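Local coordinates for protein orotidine 5'-phosphate decarboxylase (Methanocaldococcus jannaschii, PDB 4LUI) that catalyses the decarboxylation of orotidine 5'-monophosphate to UMP, the last step of de novo UMP synthesis, and works as a homodimeric TIM-barrel enzyme, at residues G192-E196 against D197-I201. Sequence-based numbering, arbitrary orientation.
Sequences GGKIE and DILNI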
ATOM      1  N   GLY B 192       7.079 -22.129  11.442  1.00 17.77           N
ATOM      2  CA  GLY B 192       8.399 -21.625  11.789  1.00 17.75           C
ATOM      3  C   GLY B 192       9.519 -22.617  11.534  1.00 22.72           C
ATOM      4  O   GLY B 192      10.648 -22.435  12.007  1.00 17.68           O
ATOM      5  N   GLY B 193       9.217 -23.684  10.798  1.00 16.09           N
ATOM      6  CA  GLY B 193      10.227 -24.685  10.500  1.00 16.80           C
ATOM      7  C   GLY B 193      10.920 -24.371   9.186  1.00 16.23           C
ATOM      8  O   GLY B 193      10.392 -23.651   8.355  1.00 17.58           O
ATOM      9  N   LYS B 194      12.102 -24.939   9.004  1.00 16.78           N
ATOM     10  CA  LYS B 194      12.849 -24.761   7.759  1.00 16.47           C
ATOM     11  C   LYS B 194      12.057 -25.183   6.530  1.00 22.10           C
ATOM     12  O   LYS B 194      11.344 -26.188   6.541  1.00 18.61           O
ATOM     13  CB  LYS B 194      14.135 -25.572   7.820  1.00 18.82           C
ATOM     14  CG  LYS B 194      15.059 -25.367   6.635  1.00 19.18           C
ATOM     15  CD  LYS B 194      16.260 -26.275   6.763  1.00 21.74           C
ATOM     16  CE  LYS B 194      17.220 -26.080   5.607  1.00 23.90           C
ATOM     17  NZ  LYS B 194      18.336 -27.062   5.681  1.00 26.10           N
ATOM     18  N   ILE B 195      12.189 -24.403   5.467  1.00 20.09           N
ATOM     19  CA  ILE B 195      11.634 -24.802   4.179  1.00 19.69           C
ATOM     20  C   ILE B 195      12.678 -25.594   3.424  1.00 22.23           C
ATOM     21  O   ILE B 195      13.806 -25.132   3.213  1.00 22.64           O
ATOM     22  CB  ILE B 195      11.166 -23.599   3.365  1.00 17.98           C
ATOM     23  CG1 ILE B 195       9.983 -22.937   4.075  1.00 25.28           C
ATOM     24  CG2 ILE B 195      10.752 -24.035   1.967  1.00 20.56           C
ATOM     25  CD1 ILE B 195       9.456 -21.731   3.370  1.00 29.11           C
ATOM     26  N   GLU B 196      12.306 -26.803   3.035  1.00 21.85           N
ATOM     27  CA  GLU B 196      13.256 -27.689   2.384  1.00 24.94           C
ATOM     28  C   GLU B 196      13.465 -27.329   0.911  1.00 20.36           C
ATOM     29  O   GLU B 196      12.574 -26.773   0.263  1.00 22.22           O
ATOM     30  CB  GLU B 196      12.833 -29.148   2.541  1.00 34.86           C
ATOM     31  CG  GLU B 196      13.988 -30.120   2.429  1.00 42.58           C
ATOM     32  CD  GLU B 196      15.217 -29.687   3.233  1.00 43.96           C
ATOM     33  OE1 GLU B 196      16.148 -29.083   2.640  1.00 31.33           O
ATOM     34  OE2 GLU B 196      15.251 -29.955   4.457  1.00 40.88           O
ATOM     35  N   ASP B 197      14.671 -27.610   0.421  1.00 22.29           N
ATOM     36  CA  ASP B 197      14.998 -27.524  -0.999  1.00 22.49           C
ATOM     37  C   ASP B 197      14.896 -26.125  -1.607  1.00 25.74           C
ATOM     38  O   ASP B 197      14.645 -25.985  -2.811  1.00 25.75           O
ATOM     39  CB  ASP B 197      14.156 -28.527  -1.796  1.00 27.03           C
ATOM     40  CG  ASP B 197      14.365 -29.959  -1.329  1.00 40.30           C
ATOM     41  OD1 ASP B 197      15.534 -30.362  -1.126  1.00 33.08           O
ATOM     42  OD2 ASP B 197      13.361 -30.680  -1.146  1.00 47.77           O
ATOM     43  N   ILE B 198      15.095 -25.090  -0.794  1.00 21.30           N
ATOM     44  CA  ILE B 198      15.208 -23.741  -1.349  1.00 20.75           C
ATOM     45  C   ILE B 198      16.588 -23.118  -1.167  1.00 24.01           C
ATOM     46  O   ILE B 198      16.994 -22.285  -1.965  1.00 21.40           O
ATOM     47  CB  ILE B 198      14.132 -22.769  -0.829  1.00 18.56           C
ATOM     48  CG1 ILE B 198      14.309 -22.475   0.665  1.00 18.76           C
ATOM     49  CG2 ILE B 198      12.737 -23.312  -1.132  1.00 22.53           C
ATOM     50  CD1 ILE B 198      13.480 -21.303   1.128  1.00 21.25           C
ATOM     51  N   LEU B 199      17.315 -23.523  -0.132  1.00 24.48           N
ATOM     52  CA  LEU B 199      18.627 -22.936   0.124  1.00 24.12           C
ATOM     53  C   LEU B 199      19.636 -23.229  -0.984  1.00 30.73           C
ATOM     54  O   LEU B 199      20.569 -22.461  -1.193  1.00 35.93           O
ATOM     55  CB  LEU B 199      19.175 -23.382   1.484  1.00 20.95           C
ATOM     56  CG  LEU B 199      18.367 -22.923   2.699  1.00 29.54           C
ATOM     57  CD1 LEU B 199      19.100 -23.253   3.997  1.00 27.80           C
ATOM     58  CD2 LEU B 199      18.057 -21.438   2.620  1.00 33.56           C
ATOM     59  N   ASN B 200      19.447 -24.333  -1.697  1.00 26.80           N
ATOM     60  CA  ASN B 200      20.325 -24.658  -2.821  1.00 30.84           C
ATOM     61  C   ASN B 200      19.977 -23.870  -4.084  1.00 28.99           C
ATOM     62  O   ASN B 200      20.742 -23.857  -5.051  1.00 34.40           O
ATOM     63  CB  ASN B 200      20.312 -26.162  -3.099  1.00 37.64           C
ATOM     64  CG  ASN B 200      18.913 -26.743  -3.095  1.00 48.96           C
ATOM     65  OD1 ASN B 200      17.982 -26.145  -3.627  1.00 58.55           O
ATOM     66  ND2 ASN B 200      18.757 -27.911  -2.479  1.00 53.22           N
ATOM     67  N   ILE B 201      18.816 -23.220  -4.055  1.00 26.09           N
ATOM     68  CA  ILE B 201      18.335 -22.380  -5.145  1.00 22.36           C
ATOM     69  C   ILE B 201      18.814 -20.950  -4.942  1.00 27.33           C
ATOM     70  O   ILE B 201      19.066 -20.227  -5.897  1.00 27.83           O
ATOM     71  CB  ILE B 201      16.786 -22.375  -5.184  1.00 25.75           C
ATOM     72  CG1 ILE B 201      16.254 -23.790  -5.420  1.00 35.46           C
ATOM     73  CG2 ILE B 201      16.254 -21.422  -6.255  1.00 31.22           C
ATOM     74  CD1 ILE B 201      14.749 -23.859  -5.580  1.00 37.05           C
TER
HETATM   75  O   HOH W   1      16.128 -25.272   1.951  1.00 22.26           O
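Ile-195 and Ile-198 are the corner residues of an open type II beta turn whose central residues are Glu-196 and Asp-197. The chain is extended from Gly-193 to Glu-196, then reverses at Asp-197, which takes left-handed backbone angles (phi 63°). Between Ile-195 CA and Ile-198 CA the span is 6.7 Å, within the limit for a beta turn, yet Ile-195 O stands 4.2 Å from Ile-198 N. A water bridges that gap: it donates to Ile-195 O at 2.6 Å and accepts from Ile-198 N at 2.9 Å. A tighter turn follows, closed by the bond from Ile-201 N to Ile-198 O.

On the apolar side, Ile-195 CG2 meets Ile-198 CG2 at 3.8 Å, while Ile-198 CD1 reaches back to CB and CG2 of Ile-195. At the exposed corner, the Glu-196 side chain leaves anti to its own N and bends at chi2 (45°), which curls the carboxylate back over the next peptide. Asp-197 N then donates to Glu-196 OE1 (3.0 Å, N-H...O 153°), on its anti side and tilted out of the carboxylate plane. Glu-196 OE1 and Asp-197 OD1 lie 4.0 Å apart, so the two carboxylates, both at the exposed surface, probably repel each other somewhat. Fully extended, Lys-194 lays its CE against Leu-199 CD1 at 3.8 Å.

Residues 192-196 belong to a predicted substrate-binding loop. The two turns carry the chain over the barrel's outer surface between strands 183-186 and 207-210, with Ile-198 packed on Leu-172 of helix 169-179 and Ile-201 beside Lys-173 and Lys-176 of that helix.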